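Local atomic coordinates of hypothetical Membrane Spanning Protein (Bacillus cereus, PDB entry 2FB5), a protein that probably condenses two ATP molecules into the signalling nucleotide cyclic di-AMP, as a diadenylate cyclase needed for efficient spore formation. Residues Ser71-Ser76 and Val98-Thr103; Ser77-Thr82 and Ala116-Pro121; Gln85-Arg90 and Leu122-Phe127; Ala106-Gly111 and Asn150-Thr155; Thr112-His117 and Val146-Ile151. One frame throughout, in Å; residues are numbered along the deposited sequence.

Interaction 1 of 5, residues Ser71-Ser76 and Val98-Thr103; sequences SPYTES and VERNET
Tyr73 lays its phenol ring against the backbone and the first side-chain carbons of Arg100. CB of Arg100 sits almost squarely over one face, 3.8 Å from the centroid of the Tyr73 ring and 10° off its normal, which makes a CH-pi contact. CB of Pro72 covers the opposite face near the rim, so the ring is clamped from both faces. With CG anti to the carbonyl carbon (chi1 -69°), the Arg100 chain runs on past CD2 of Tyr73 and then bends at its third torsion. NE therefore ends 3.6 Å from CE2 of Tyr73. The guanidinium does not lie flat on the ring: the two planes stand 73° apart, and the group is directed to carbonyls, NE bonding Tyr69 O and NH1 Asp179 O. Farther along the ring, CE1 of Tyr73 comes within 3.7 Å of Asn101 N, whose hydrogen bond goes to Asp179.

Between the two backbones, a water donates to both Tyr73 O and Glu99 O, at 2.7 Å each, joining two carbonyls that could not bond each other. Deeper in, the methyl CG2 of Thr74 meets CG1 of Val98 at 4.2 Å. The Thr74 hydroxyl accepts from Ser76 N in an ST turn and bonds Asn142 O, so threonine suits this buried place: its methyl packs while its hydroxyl is bonded. No direct hydrogen bond joins the two loops. Cohesion thus rests on ring-to-methylene packing, a methyl contact and one bridging water, while the arginine's charge is probably eased by the carbonyl oxygens of Tyr69, at the end of helix 47-70, and Asp179.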
# COMPACT_ATOMS: atom_id res chain seq x y z
N SER A 71 -1.92 12.90 6.30
CA SER A 71 -2.28 13.09 4.89
C SER A 71 -3.47 12.24 4.40
O SER A 71 -4.20 12.71 3.52
CB SER A 71 -1.08 12.95 3.94
OG SER A 71 -0.65 11.61 3.87
N PRO A 72 -3.65 11.01 4.92
CA PRO A 72 -4.84 10.26 4.50
C PRO A 72 -6.16 10.81 5.03
O PRO A 72 -7.23 10.39 4.57
CB PRO A 72 -4.60 8.86 5.08
CG PRO A 72 -3.17 8.82 5.44
CD PRO A 72 -2.81 10.20 5.82
N TYR A 73 -6.09 11.72 6.00
CA TYR A 73 -7.28 12.13 6.74
C TYR A 73 -7.64 13.60 6.63
O TYR A 73 -8.77 13.99 6.95
CB TYR A 73 -7.15 11.71 8.21
CG TYR A 73 -6.84 10.25 8.33
CD1 TYR A 73 -7.82 9.30 8.06
CD2 TYR A 73 -5.57 9.81 8.70
CE1 TYR A 73 -7.55 7.96 8.16
CE2 TYR A 73 -5.28 8.46 8.80
CZ TYR A 73 -6.28 7.55 8.53
OH TYR A 73 -6.02 6.21 8.61
N THR A 74 -6.70 14.41 6.17
CA THR A 74 -6.97 15.81 5.95
C THR A 74 -6.13 16.33 4.81
O THR A 74 -5.04 15.83 4.54
CB THR A 74 -6.75 16.66 7.25
OG1 THR A 74 -6.93 18.05 6.94
CG2 THR A 74 -5.34 16.46 7.84
N GLU A 75 -6.63 17.35 4.12
CA GLU A 75 -5.84 18.05 3.12
C GLU A 75 -5.41 19.40 3.67
O GLU A 75 -4.88 20.24 2.94
CB GLU A 75 -6.65 18.23 1.85
CG GLU A 75 -7.04 16.92 1.19
CD GLU A 75 -8.20 17.05 0.21
OE1 GLU A 75 -8.89 18.09 0.20
OE2 GLU A 75 -8.44 16.09 -0.54
N SER A 76 -5.64 19.61 4.97
CA SER A 76 -5.36 20.90 5.59
C SER A 76 -4.13 20.93 6.51
O SER A 76 -4.03 21.82 7.35
CB SER A 76 -6.60 21.39 6.36
OG SER A 76 -7.67 21.68 5.47
N VAL A 98 -7.33 15.96 15.41
CA VAL A 98 -7.59 15.61 14.02
C VAL A 98 -8.17 14.21 13.96
O VAL A 98 -7.48 13.24 14.30
CB VAL A 98 -6.33 15.72 13.14
CG1 VAL A 98 -6.70 15.46 11.69
CG2 VAL A 98 -5.68 17.09 13.32
N GLU A 99 -9.44 14.12 13.57
CA GLU A 99 -10.11 12.85 13.40
C GLU A 99 -9.41 12.04 12.32
O GLU A 99 -9.07 12.57 11.25
CB GLU A 99 -11.58 13.05 13.01
CG GLU A 99 -12.41 11.78 13.07
CD GLU A 99 -13.91 12.02 12.90
OE1 GLU A 99 -14.42 13.04 13.42
OE2 GLU A 99 -14.57 11.18 12.25
N ARG A 100 -9.19 10.76 12.62
CA ARG A 100 -8.54 9.87 11.65
C ARG A 100 -9.53 8.79 11.21
O ARG A 100 -10.60 9.13 10.70
CB ARG A 100 -7.15 9.38 12.18
CG ARG A 100 -6.11 10.53 12.23
CD ARG A 100 -4.77 10.16 12.87
NE ARG A 100 -3.87 9.42 11.98
CZ ARG A 100 -3.47 8.17 12.20
NH1 ARG A 100 -3.89 7.51 13.27
NH2 ARG A 100 -2.64 7.57 11.36
N ASN A 101 -9.21 7.51 11.38
CA ASN A 101 -10.12 6.46 10.90
C ASN A 101 -11.35 6.24 11.81
O ASN A 101 -12.39 5.78 11.34
CB ASN A 101 -9.39 5.13 10.64
CG ASN A 101 -10.29 4.09 9.96
OD1 ASN A 101 -10.84 4.35 8.90
ND2 ASN A 101 -10.49 2.93 10.62
N GLU A 102 -11.23 6.55 13.09
CA GLU A 102 -12.30 6.28 14.04
C GLU A 102 -13.12 7.53 14.40
O GLU A 102 -12.55 8.62 14.63
CB GLU A 102 -11.75 5.60 15.30
CG GLU A 102 -11.02 4.31 14.99
CD GLU A 102 -10.19 3.76 16.15
OE1 GLU A 102 -10.29 4.25 17.29
OE2 GLU A 102 -9.41 2.81 15.89
N THR A 103 -14.44 7.37 14.45
CA THR A 103 -15.33 8.50 14.77
C THR A 103 -15.29 8.80 16.27
O THR A 103 -15.04 7.91 17.09
CB THR A 103 -16.79 8.27 14.28
OG1 THR A 103 -17.40 7.22 15.02
CG2 THR A 103 -16.82 7.92 12.77
O HOH W 1 -9.73 14.49 9.44

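Interaction 2 of 5, residues Ser77-Thr82 and Ala116-Pro121; sequences SSFITT and AHLTAP
Leu118 reaches helix 77-82 with both methyls: CD2 touches CB of Phe79 at 3.6 Å, and CD1 meets CG1 of Ile80 at 4.0 Å, the Leu118 and Ile80 side chains crossing at about a right angle. The branched end of leucine suits this fork between successive helix residues. The Phe79 ring turns its edge to the backbone, CD2 lying 3.4 Å from Leu118 O near the ring plane. Next to it, the small Ala120 lets the chains approach closely, its CB resting 3.6 Å from Phe79 O and 4.1 Å from CG2 of Thr82.

Bonds behind this first shell position it. In Thr82, OG1 bonds back to Ser78 O at 3.0 Å, from the face of that carbonyl opposite to Thr82 N, and this leaves CG2, anti to the backbone N (chi1 -61° for the hydroxyl), turned to Ala120. Leu118 is held by backbone pairing with Asn143 and is backed by Ser76 and Leu123. Thr119 turns its CB away from helix 77-82, and its hydroxyl bonds Leu122 N. That is a threonine N-cap: the short link from strand 112-117 starts helix 120-126, whose first turn packs on helix 77-90, a strand-to-helix connection within an alpha/beta nucleotide-binding fold.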
# COMPACT_ATOMS: atom_id res chain seq x y z
N SER A 77 -3.19 20.01 6.36
CA SER A 77 -2.09 19.96 7.33
C SER A 77 -1.16 21.17 7.26
O SER A 77 -0.57 21.54 8.26
CB SER A 77 -1.31 18.63 7.24
OG SER A 77 -0.56 18.59 6.04
N SER A 78 -1.04 21.82 6.10
CA SER A 78 -0.19 23.00 6.03
C SER A 78 -0.81 24.18 6.81
O SER A 78 -0.11 24.90 7.51
CB SER A 78 0.17 23.37 4.59
OG SER A 78 -0.98 23.74 3.85
N PHE A 79 -2.13 24.33 6.71
CA PHE A 79 -2.88 25.35 7.45
C PHE A 79 -2.80 25.11 8.96
O PHE A 79 -2.63 26.05 9.74
CB PHE A 79 -4.35 25.32 7.02
CG PHE A 79 -4.64 25.97 5.69
CD1 PHE A 79 -3.62 26.47 4.88
CD2 PHE A 79 -5.97 26.08 5.25
CE1 PHE A 79 -3.90 27.07 3.64
CE2 PHE A 79 -6.29 26.69 4.03
CZ PHE A 79 -5.24 27.19 3.21
N ILE A 80 -2.97 23.86 9.36
CA ILE A 80 -2.86 23.46 10.77
C ILE A 80 -1.43 23.77 11.27
O ILE A 80 -1.27 24.38 12.32
CB ILE A 80 -3.23 21.97 10.97
CG1 ILE A 80 -4.69 21.73 10.56
CG2 ILE A 80 -3.00 21.54 12.43
CD1 ILE A 80 -5.13 20.22 10.54
N THR A 81 -0.42 23.37 10.49
CA THR A 81 0.99 23.63 10.84
C THR A 81 1.27 25.13 10.99
O THR A 81 1.88 25.57 11.96
CB THR A 81 1.94 22.99 9.78
OG1 THR A 81 1.77 21.57 9.78
CG2 THR A 81 3.40 23.30 10.08
N THR A 82 0.80 25.93 10.04
CA THR A 82 0.94 27.38 10.13
C THR A 82 0.32 27.95 11.42
O THR A 82 0.96 28.71 12.15
CB THR A 82 0.33 28.08 8.91
OG1 THR A 82 1.02 27.64 7.74
CG2 THR A 82 0.42 29.58 9.03
N ALA A 116 -17.07 24.84 10.17
CA ALA A 116 -16.44 25.93 9.40
C ALA A 116 -15.33 25.47 8.47
O ALA A 116 -14.68 24.46 8.74
CB ALA A 116 -15.86 26.97 10.36
N HIS A 117 -15.10 26.24 7.41
CA HIS A 117 -13.92 26.08 6.58
C HIS A 117 -12.69 26.27 7.47
O HIS A 117 -12.57 27.26 8.21
CB HIS A 117 -13.98 27.11 5.43
CG HIS A 117 -12.76 27.14 4.55
ND1 HIS A 117 -12.26 26.01 3.93
CD2 HIS A 117 -11.98 28.17 4.16
CE1 HIS A 117 -11.19 26.35 3.21
NE2 HIS A 117 -11.00 27.65 3.34
N LEU A 118 -11.78 25.30 7.43
CA LEU A 118 -10.56 25.38 8.24
C LEU A 118 -9.57 26.31 7.58
O LEU A 118 -9.18 26.08 6.43
CB LEU A 118 -9.92 24.01 8.41
CG LEU A 118 -8.70 23.88 9.34
CD1 LEU A 118 -8.55 22.45 9.77
CD2 LEU A 118 -7.40 24.37 8.70
N THR A 119 -9.18 27.37 8.30
CA THR A 119 -8.09 28.25 7.84
C THR A 119 -7.21 28.49 9.05
O THR A 119 -7.66 28.31 10.18
CB THR A 119 -8.58 29.63 7.37
OG1 THR A 119 -9.30 30.28 8.43
CG2 THR A 119 -9.42 29.55 6.10
N ALA A 120 -5.97 28.90 8.82
CA ALA A 120 -5.10 29.27 9.93
C ALA A 120 -5.63 30.47 10.74
O ALA A 120 -5.70 30.37 11.96
CB ALA A 120 -3.65 29.48 9.45
N PRO A 121 -6.03 31.60 10.09
CA PRO A 121 -6.61 32.67 10.92
C PRO A 121 -7.74 32.20 11.86
O PRO A 121 -7.82 32.64 13.01
CB PRO A 121 -7.13 33.67 9.90
CG PRO A 121 -6.18 33.51 8.72
CD PRO A 121 -5.92 32.02 8.67

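Interaction 3 of 5, residues Gln85-Arg90 and Leu122-Phe127; sequences QHLSAR and LLESIF
Glu124 spreads its carboxylate between two basic side chains of helix 85-90. OE2 accepts from ND1 of His86 at 2.7 Å. OE1 is gripped end-on by Arg90, whose NH1 lies 2.8 Å and NH2 3.1 Å from that Glu124 oxygen, forming a salt bridge. The glutamate oxygens lie close to the imidazole and guanidinium planes, but each is met from above the carboxylate plane, which stands 85° to the His86 ring. An extended glutamate is what spans the gap between helices whose axes approach no closer than 10.2 Å. The guanidinium of Arg90 is steadied from one face by CB of His86, 3.5 Å above its plane. The long, flexible arginine belongs on this exposed side, and its charge would probably help keep Glu124 ionised.

Beneath this polar cluster the contact becomes apolar and buried. CD2 of Leu87 packs on CB of Phe127 at 3.8 Å and on CA of Glu124 at 4.1 Å; the Leu87 and Phe127 side chains cross at about a right angle. This buried side is the close-packed part of the contact, the Arg90 side the exposed and looser one. Phe127, the first residue to leave the helix, has CG anti to its carbonyl carbon (chi1 -67°), which leads the ring away toward the sheet.

The helices run in roughly the same direction, crossing at -33°, side by side over the central sheet. Leu87 reaches Ala94 of strand 94-98, Phe127 covers Ala94 and Ile96 together with Val138 of strand 137-141, and Leu123 and Ile126 pack on Ile145.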
# COMPACT_ATOMS: atom_id res chain seq x y z
N GLN A 85 2.44 26.94 14.48
CA GLN A 85 3.67 27.74 14.54
C GLN A 85 3.38 29.11 15.14
O GLN A 85 4.13 29.58 16.00
CB GLN A 85 4.27 27.92 13.13
CG GLN A 85 4.90 26.65 12.53
CD GLN A 85 5.23 26.79 11.03
OE1 GLN A 85 4.74 27.69 10.34
NE2 GLN A 85 6.07 25.89 10.53
N HIS A 86 2.30 29.74 14.70
CA HIS A 86 1.92 31.07 15.18
C HIS A 86 1.50 31.08 16.63
O HIS A 86 1.91 31.96 17.40
CB HIS A 86 0.80 31.63 14.30
CG HIS A 86 1.25 32.04 12.94
ND1 HIS A 86 0.37 32.35 11.92
CD2 HIS A 86 2.49 32.20 12.42
CE1 HIS A 86 1.05 32.69 10.84
NE2 HIS A 86 2.34 32.60 11.12
N LEU A 87 0.70 30.08 17.02
CA LEU A 87 0.29 29.91 18.40
C LEU A 87 1.48 29.63 19.31
O LEU A 87 1.56 30.17 20.42
CB LEU A 87 -0.76 28.80 18.52
CG LEU A 87 -2.09 29.12 17.81
CD1 LEU A 87 -2.88 27.85 17.48
CD2 LEU A 87 -2.92 30.07 18.64
N SER A 88 2.39 28.77 18.85
CA SER A 88 3.61 28.46 19.60
C SER A 88 4.43 29.72 19.89
O SER A 88 4.81 29.98 21.03
CB SER A 88 4.45 27.44 18.85
OG SER A 88 5.67 27.20 19.54
N ALA A 89 4.68 30.51 18.85
CA ALA A 89 5.44 31.74 18.97
C ALA A 89 4.85 32.70 20.01
O ALA A 89 5.59 33.34 20.78
CB ALA A 89 5.55 32.41 17.62
N ARG A 90 3.52 32.79 20.04
CA ARG A 90 2.80 33.68 20.93
C ARG A 90 2.56 33.03 22.30
O ARG A 90 2.04 33.67 23.21
CB ARG A 90 1.45 34.09 20.30
CG ARG A 90 1.56 34.93 19.01
CD ARG A 90 0.23 34.91 18.22
NE ARG A 90 0.39 35.23 16.79
CZ ARG A 90 -0.44 34.84 15.82
NH1 ARG A 90 -1.52 34.10 16.08
NH2 ARG A 90 -0.19 35.18 14.56
N LEU A 122 -8.61 31.31 11.40
CA LEU A 122 -9.71 30.88 12.27
C LEU A 122 -9.22 30.04 13.46
O LEU A 122 -9.67 30.23 14.61
CB LEU A 122 -10.80 30.16 11.46
CG LEU A 122 -11.97 29.58 12.29
CD1 LEU A 122 -12.65 30.65 13.14
CD2 LEU A 122 -12.98 28.91 11.37
N LEU A 123 -8.29 29.14 13.21
CA LEU A 123 -7.73 28.34 14.31
C LEU A 123 -7.05 29.26 15.32
O LEU A 123 -7.17 29.08 16.54
CB LEU A 123 -6.72 27.30 13.79
CG LEU A 123 -7.26 26.10 13.02
CD1 LEU A 123 -6.12 25.38 12.30
CD2 LEU A 123 -7.97 25.15 13.98
N GLU A 124 -6.32 30.25 14.82
CA GLU A 124 -5.60 31.17 15.70
C GLU A 124 -6.55 32.05 16.51
O GLU A 124 -6.29 32.36 17.66
CB GLU A 124 -4.59 32.01 14.92
CG GLU A 124 -3.45 31.22 14.30
CD GLU A 124 -2.64 32.06 13.31
OE1 GLU A 124 -2.46 33.26 13.60
OE2 GLU A 124 -2.20 31.55 12.27
N SER A 125 -7.65 32.45 15.88
CA SER A 125 -8.69 33.24 16.52
C SER A 125 -9.35 32.44 17.66
O SER A 125 -9.56 32.96 18.77
CB SER A 125 -9.72 33.66 15.48
OG SER A 125 -10.79 34.37 16.06
N ILE A 126 -9.67 31.18 17.40
CA ILE A 126 -10.30 30.31 18.40
C ILE A 126 -9.47 30.22 19.69
O ILE A 126 -10.03 30.22 20.79
CB ILE A 126 -10.57 28.89 17.84
CG1 ILE A 126 -11.73 28.96 16.82
CG2 ILE A 126 -10.91 27.88 18.98
CD1 ILE A 126 -11.84 27.75 15.85
N PHE A 127 -8.15 30.14 19.54
CA PHE A 127 -7.24 29.98 20.68
C PHE A 127 -6.59 31.27 21.19
O PHE A 127 -5.60 31.24 21.95
CB PHE A 127 -6.17 28.93 20.36
CG PHE A 127 -6.73 27.56 20.21
CD1 PHE A 127 -7.26 26.90 21.31
CD2 PHE A 127 -6.78 26.94 18.98
CE1 PHE A 127 -7.80 25.62 21.19
CE2 PHE A 127 -7.32 25.66 18.85
CZ PHE A 127 -7.83 25.01 19.97

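Interaction 4 of 5, residues Ala106-Gly111 and Asn150-Thr155; sequences ALIQTG and NILPLT
Gln109 turns one face of its side-chain amide to Ile151. Over that face lies Ile151 O, 3.4 Å from NE2 of Gln109 but at an angle too poor for a hydrogen bond, and at the same side OE1 of Gln109 comes 3.4 Å from CG2 of Ile151. A bend at the second torsion (chi2 107°) folds the amide back over Ile151. The flat peptide groups of the two chains meet at their edges: Gln109 and Ile151 form a single antiparallel beta bridge, a hydrogen-bonded pair joining two otherwise irregular loops. Gln109 N donates to Ile151 O at 3.0 Å, and Ile151 N returns a bond to Gln109 O at 2.9 Å, each donor lying in the carbonyl plane it meets. The N-H directions are nearly straight, the second at 172°. Gln109 O also takes a CA-H contact from CA of Asn150.

Gln109 and Ile151, which form the bridge, lie on the surface, whereas the adjacent Ile108 and Leu152 are buried. These two lie side by side and point the same way, Ile108 CG1 being 3.9 Å from Leu152 CD1. CG2 of Ile108 fits against CB of Asn150 at 3.6 Å. Branched aliphatic chains suit this position, because Leu152 continues into the core onto Leu95 and Val97 of strand 94-98 and Ala170 of helix 166-175. Leu107, too, reaches that helix, at Leu174. The bridge thereby fastens the loop before strand 112-117 to the loop leaving strand 144-150. Pairing goes no further at Pro153, which has no amide hydrogen to offer: its ring carbon CD rests 3.4 Å from Leu107 O.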
# COMPACT_ATOMS: atom_id res chain seq x y z
N ALA A 106 -18.88 9.92 20.43
CA ALA A 106 -19.20 9.34 21.74
C ALA A 106 -18.14 9.67 22.79
O ALA A 106 -18.36 9.51 23.99
CB ALA A 106 -19.38 7.83 21.63
N LEU A 107 -16.98 10.15 22.34
CA LEU A 107 -15.84 10.41 23.23
C LEU A 107 -15.63 11.89 23.56
O LEU A 107 -14.96 12.23 24.55
CB LEU A 107 -14.56 9.84 22.63
CG LEU A 107 -14.47 8.32 22.47
CD1 LEU A 107 -13.27 7.96 21.60
CD2 LEU A 107 -14.34 7.66 23.84
N ILE A 108 -16.17 12.76 22.71
CA ILE A 108 -15.98 14.20 22.84
C ILE A 108 -17.30 14.83 23.23
O ILE A 108 -18.33 14.57 22.61
CB ILE A 108 -15.47 14.80 21.50
CG1 ILE A 108 -14.04 14.31 21.20
CG2 ILE A 108 -15.58 16.33 21.49
CD1 ILE A 108 -13.45 14.81 19.83
N GLN A 109 -17.29 15.66 24.27
CA GLN A 109 -18.47 16.44 24.60
C GLN A 109 -18.35 17.79 23.89
O GLN A 109 -17.42 18.57 24.15
CB GLN A 109 -18.61 16.62 26.11
CG GLN A 109 -18.74 15.27 26.87
CD GLN A 109 -17.48 14.92 27.64
OE1 GLN A 109 -17.27 15.41 28.74
NE2 GLN A 109 -16.64 14.05 27.06
N THR A 110 -19.29 18.05 22.99
CA THR A 110 -19.24 19.23 22.11
C THR A 110 -19.42 20.53 22.90
O THR A 110 -20.31 20.63 23.75
CB THR A 110 -20.28 19.14 20.98
OG1 THR A 110 -20.06 17.94 20.24
CG2 THR A 110 -20.17 20.33 20.02
N GLY A 111 -18.57 21.51 22.62
CA GLY A 111 -18.74 22.85 23.16
C GLY A 111 -19.67 23.61 22.24
O GLY A 111 -20.88 23.59 22.42
N ASN A 150 -14.40 22.02 23.01
CA ASN A 150 -14.83 20.64 23.29
C ASN A 150 -14.16 20.10 24.56
O ASN A 150 -13.05 20.53 24.90
CB ASN A 150 -14.54 19.71 22.10
CG ASN A 150 -15.25 20.13 20.81
OD1 ASN A 150 -14.66 20.13 19.73
ND2 ASN A 150 -16.51 20.52 20.93
N ILE A 151 -14.82 19.16 25.23
CA ILE A 151 -14.25 18.47 26.39
C ILE A 151 -13.83 17.04 26.02
O ILE A 151 -14.64 16.27 25.51
CB ILE A 151 -15.25 18.42 27.56
CG1 ILE A 151 -15.61 19.85 27.99
CG2 ILE A 151 -14.68 17.62 28.76
CD1 ILE A 151 -16.89 19.93 28.81
N LEU A 152 -12.56 16.72 26.28
CA LEU A 152 -11.99 15.40 26.00
C LEU A 152 -11.77 14.63 27.30
O LEU A 152 -11.64 15.26 28.35
CB LEU A 152 -10.63 15.57 25.35
CG LEU A 152 -10.52 15.76 23.84
CD1 LEU A 152 -11.64 16.63 23.27
CD2 LEU A 152 -9.15 16.33 23.50
N PRO A 153 -11.69 13.28 27.23
CA PRO A 153 -11.36 12.50 28.45
C PRO A 153 -9.90 12.74 28.84
O PRO A 153 -9.04 12.89 27.97
CB PRO A 153 -11.59 11.05 28.01
CG PRO A 153 -11.35 11.07 26.53
CD PRO A 153 -11.87 12.40 26.05
N LEU A 154 -9.62 12.83 30.14
CA LEU A 154 -8.26 13.06 30.60
C LEU A 154 -7.62 11.73 30.92
O LEU A 154 -8.27 10.87 31.52
CB LEU A 154 -8.25 13.94 31.86
CG LEU A 154 -8.94 15.30 31.81
CD1 LEU A 154 -8.91 15.93 33.20
CD2 LEU A 154 -8.27 16.21 30.78
N THR A 155 -6.35 11.55 30.54
CA THR A 155 -5.66 10.32 30.92
C THR A 155 -5.59 10.17 32.45
O THR A 155 -5.44 11.16 33.16
CB THR A 155 -4.24 10.21 30.33
OG1 THR A 155 -3.70 8.91 30.63
CG2 THR A 155 -3.30 11.29 30.87

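Interaction 5 of 5, residues Thr112-His117 and Val146-Ile151; sequences TTLNAH and VSAANI
Thr112 and Ala148 form an antiparallel hydrogen-bonded pair, each backbone N lying 3.0 Å from the other residue's O, and Thr113 follows with Ser147 as a non-hydrogen-bonded pair. The run then breaks into a G1 beta bulge, in which Asn115 and Ala116 both face Ile145. Asn115 takes the left-handed backbone conformation (phi 45°, psi 47°) that this bulge requires; asparagine tolerates it better than most residues with a side chain.

On the side of Thr112 and Ala148, CD1 of Leu114 packs on CB of Ala148 at 3.8 Å. Ile126 of helix 120-126 covers both, so the small alanine leaves space for two larger aliphatic side chains. On the face of Thr113 and Ser147, CB of Ser147 comes 3.2 Å from Thr112 O. CG1 of Val146, anti to the backbone N, meets OD1 of Asn115 at 3.9 Å.

Strand 112-117 is the outermost strand of the sheet in this chain and pairs with 144-150, which hydrogen-bonds to strand 137-141 on its far side. At the bulge a single carbonyl serves two donors from the same face: Val146 O accepts from Leu114 N at 2.8 Å and from Asn115 N at 2.9 Å, the latter 45° above the carbonyl plane.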
# COMPACT_ATOMS: atom_id res chain seq x y z
N THR A 112 -19.10 24.26 21.24
CA THR A 112 -19.84 25.02 20.24
C THR A 112 -19.58 24.41 18.86
O THR A 112 -18.44 24.16 18.50
CB THR A 112 -19.35 26.49 20.24
OG1 THR A 112 -19.83 27.14 21.43
CG2 THR A 112 -19.84 27.26 19.02
N THR A 113 -20.65 24.18 18.10
CA THR A 113 -20.52 23.64 16.75
C THR A 113 -20.26 24.78 15.77
O THR A 113 -20.97 25.80 15.79
CB THR A 113 -21.81 22.88 16.35
OG1 THR A 113 -21.91 21.69 17.13
CG2 THR A 113 -21.82 22.49 14.87
N LEU A 114 -19.24 24.62 14.93
CA LEU A 114 -18.93 25.59 13.87
C LEU A 114 -19.17 25.06 12.46
O LEU A 114 -19.68 25.79 11.60
CB LEU A 114 -17.46 26.03 13.96
CG LEU A 114 -16.98 26.99 15.06
CD1 LEU A 114 -16.75 26.27 16.37
CD2 LEU A 114 -15.68 27.61 14.59
N ASN A 115 -18.79 23.80 12.20
CA ASN A 115 -18.82 23.26 10.83
C ASN A 115 -18.23 24.27 9.83
O ASN A 115 -18.81 24.51 8.76
CB ASN A 115 -20.24 22.86 10.42
CG ASN A 115 -20.80 21.73 11.26
OD1 ASN A 115 -20.06 20.84 11.68
ND2 ASN A 115 -22.10 21.74 11.49
N ALA A 116 -17.07 24.84 10.17
CA ALA A 116 -16.44 25.93 9.40
C ALA A 116 -15.33 25.47 8.47
O ALA A 116 -14.68 24.46 8.74
CB ALA A 116 -15.86 26.97 10.36
N HIS A 117 -15.10 26.24 7.41
CA HIS A 117 -13.92 26.08 6.58
C HIS A 117 -12.69 26.27 7.47
O HIS A 117 -12.57 27.26 8.21
CB HIS A 117 -13.98 27.11 5.43
CG HIS A 117 -12.76 27.14 4.55
ND1 HIS A 117 -12.26 26.01 3.93
CD2 HIS A 117 -11.98 28.17 4.16
CE1 HIS A 117 -11.19 26.35 3.21
NE2 HIS A 117 -11.00 27.65 3.34
N VAL A 146 -15.00 21.25 12.94
CA VAL A 146 -16.33 20.79 13.31
C VAL A 146 -16.85 21.64 14.47
O VAL A 146 -17.99 22.13 14.44
CB VAL A 146 -16.34 19.29 13.72
CG1 VAL A 146 -17.75 18.83 14.09
CG2 VAL A 146 -15.78 18.41 12.59
N SER A 147 -16.03 21.79 15.51
CA SER A 147 -16.44 22.39 16.76
C SER A 147 -15.23 22.85 17.56
O SER A 147 -14.09 22.49 17.24
CB SER A 147 -17.23 21.36 17.58
OG SER A 147 -16.53 20.13 17.61
N ALA A 148 -15.49 23.63 18.61
CA ALA A 148 -14.44 24.16 19.48
C ALA A 148 -14.93 24.15 20.92
O ALA A 148 -16.11 23.90 21.17
CB ALA A 148 -14.08 25.60 19.06
N ALA A 149 -14.03 24.46 21.85
CA ALA A 149 -14.34 24.44 23.28
C ALA A 149 -14.85 23.05 23.71
O ALA A 149 -15.64 22.92 24.66
CB ALA A 149 -15.33 25.55 23.63
N ASN A 150 -14.40 22.02 23.01
CA ASN A 150 -14.83 20.64 23.29
C ASN A 150 -14.16 20.10 24.56
O ASN A 150 -13.05 20.53 24.90
CB ASN A 150 -14.54 19.71 22.10
CG ASN A 150 -15.25 20.13 20.81
OD1 ASN A 150 -14.66 20.13 19.73
ND2 ASN A 150 -16.51 20.52 20.93
N ILE A 151 -14.82 19.16 25.23
CA ILE A 151 -14.25 18.47 26.39
C ILE A 151 -13.83 17.04 26.02
O ILE A 151 -14.64 16.27 25.51
CB ILE A 151 -15.25 18.42 27.56
CG1 ILE A 151 -15.61 19.85 27.99
CG2 ILE A 151 -14.68 17.62 28.76
CD1 ILE A 151 -16.89 19.93 28.81

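Overall arrangement
Interactions 2 and 3 follow the same pair of helices, 77-90 and 120-126, their centres about 10 Å apart, and Leu118 CD2 meets Leu123 CD1 between them at 3.9 Å. Interaction 5 lies on the sheet beneath: Ile126 CG2 reaches Ala148 CB at 3.9 Å, which ties it to interaction 3. Interaction 4 prolongs interaction 5 beyond the strand ends, the centres about 12 Å apart, sharing Asn150 and Ile151. Interaction 1 joins interaction 2 where Ser76 CB touches Leu118 CD2 at 3.9 Å, at the point where the loop after helix 47-70 enters helix 77-90. Interactions 3, 4 and 5 lie within the DisA-type nucleotide-binding region.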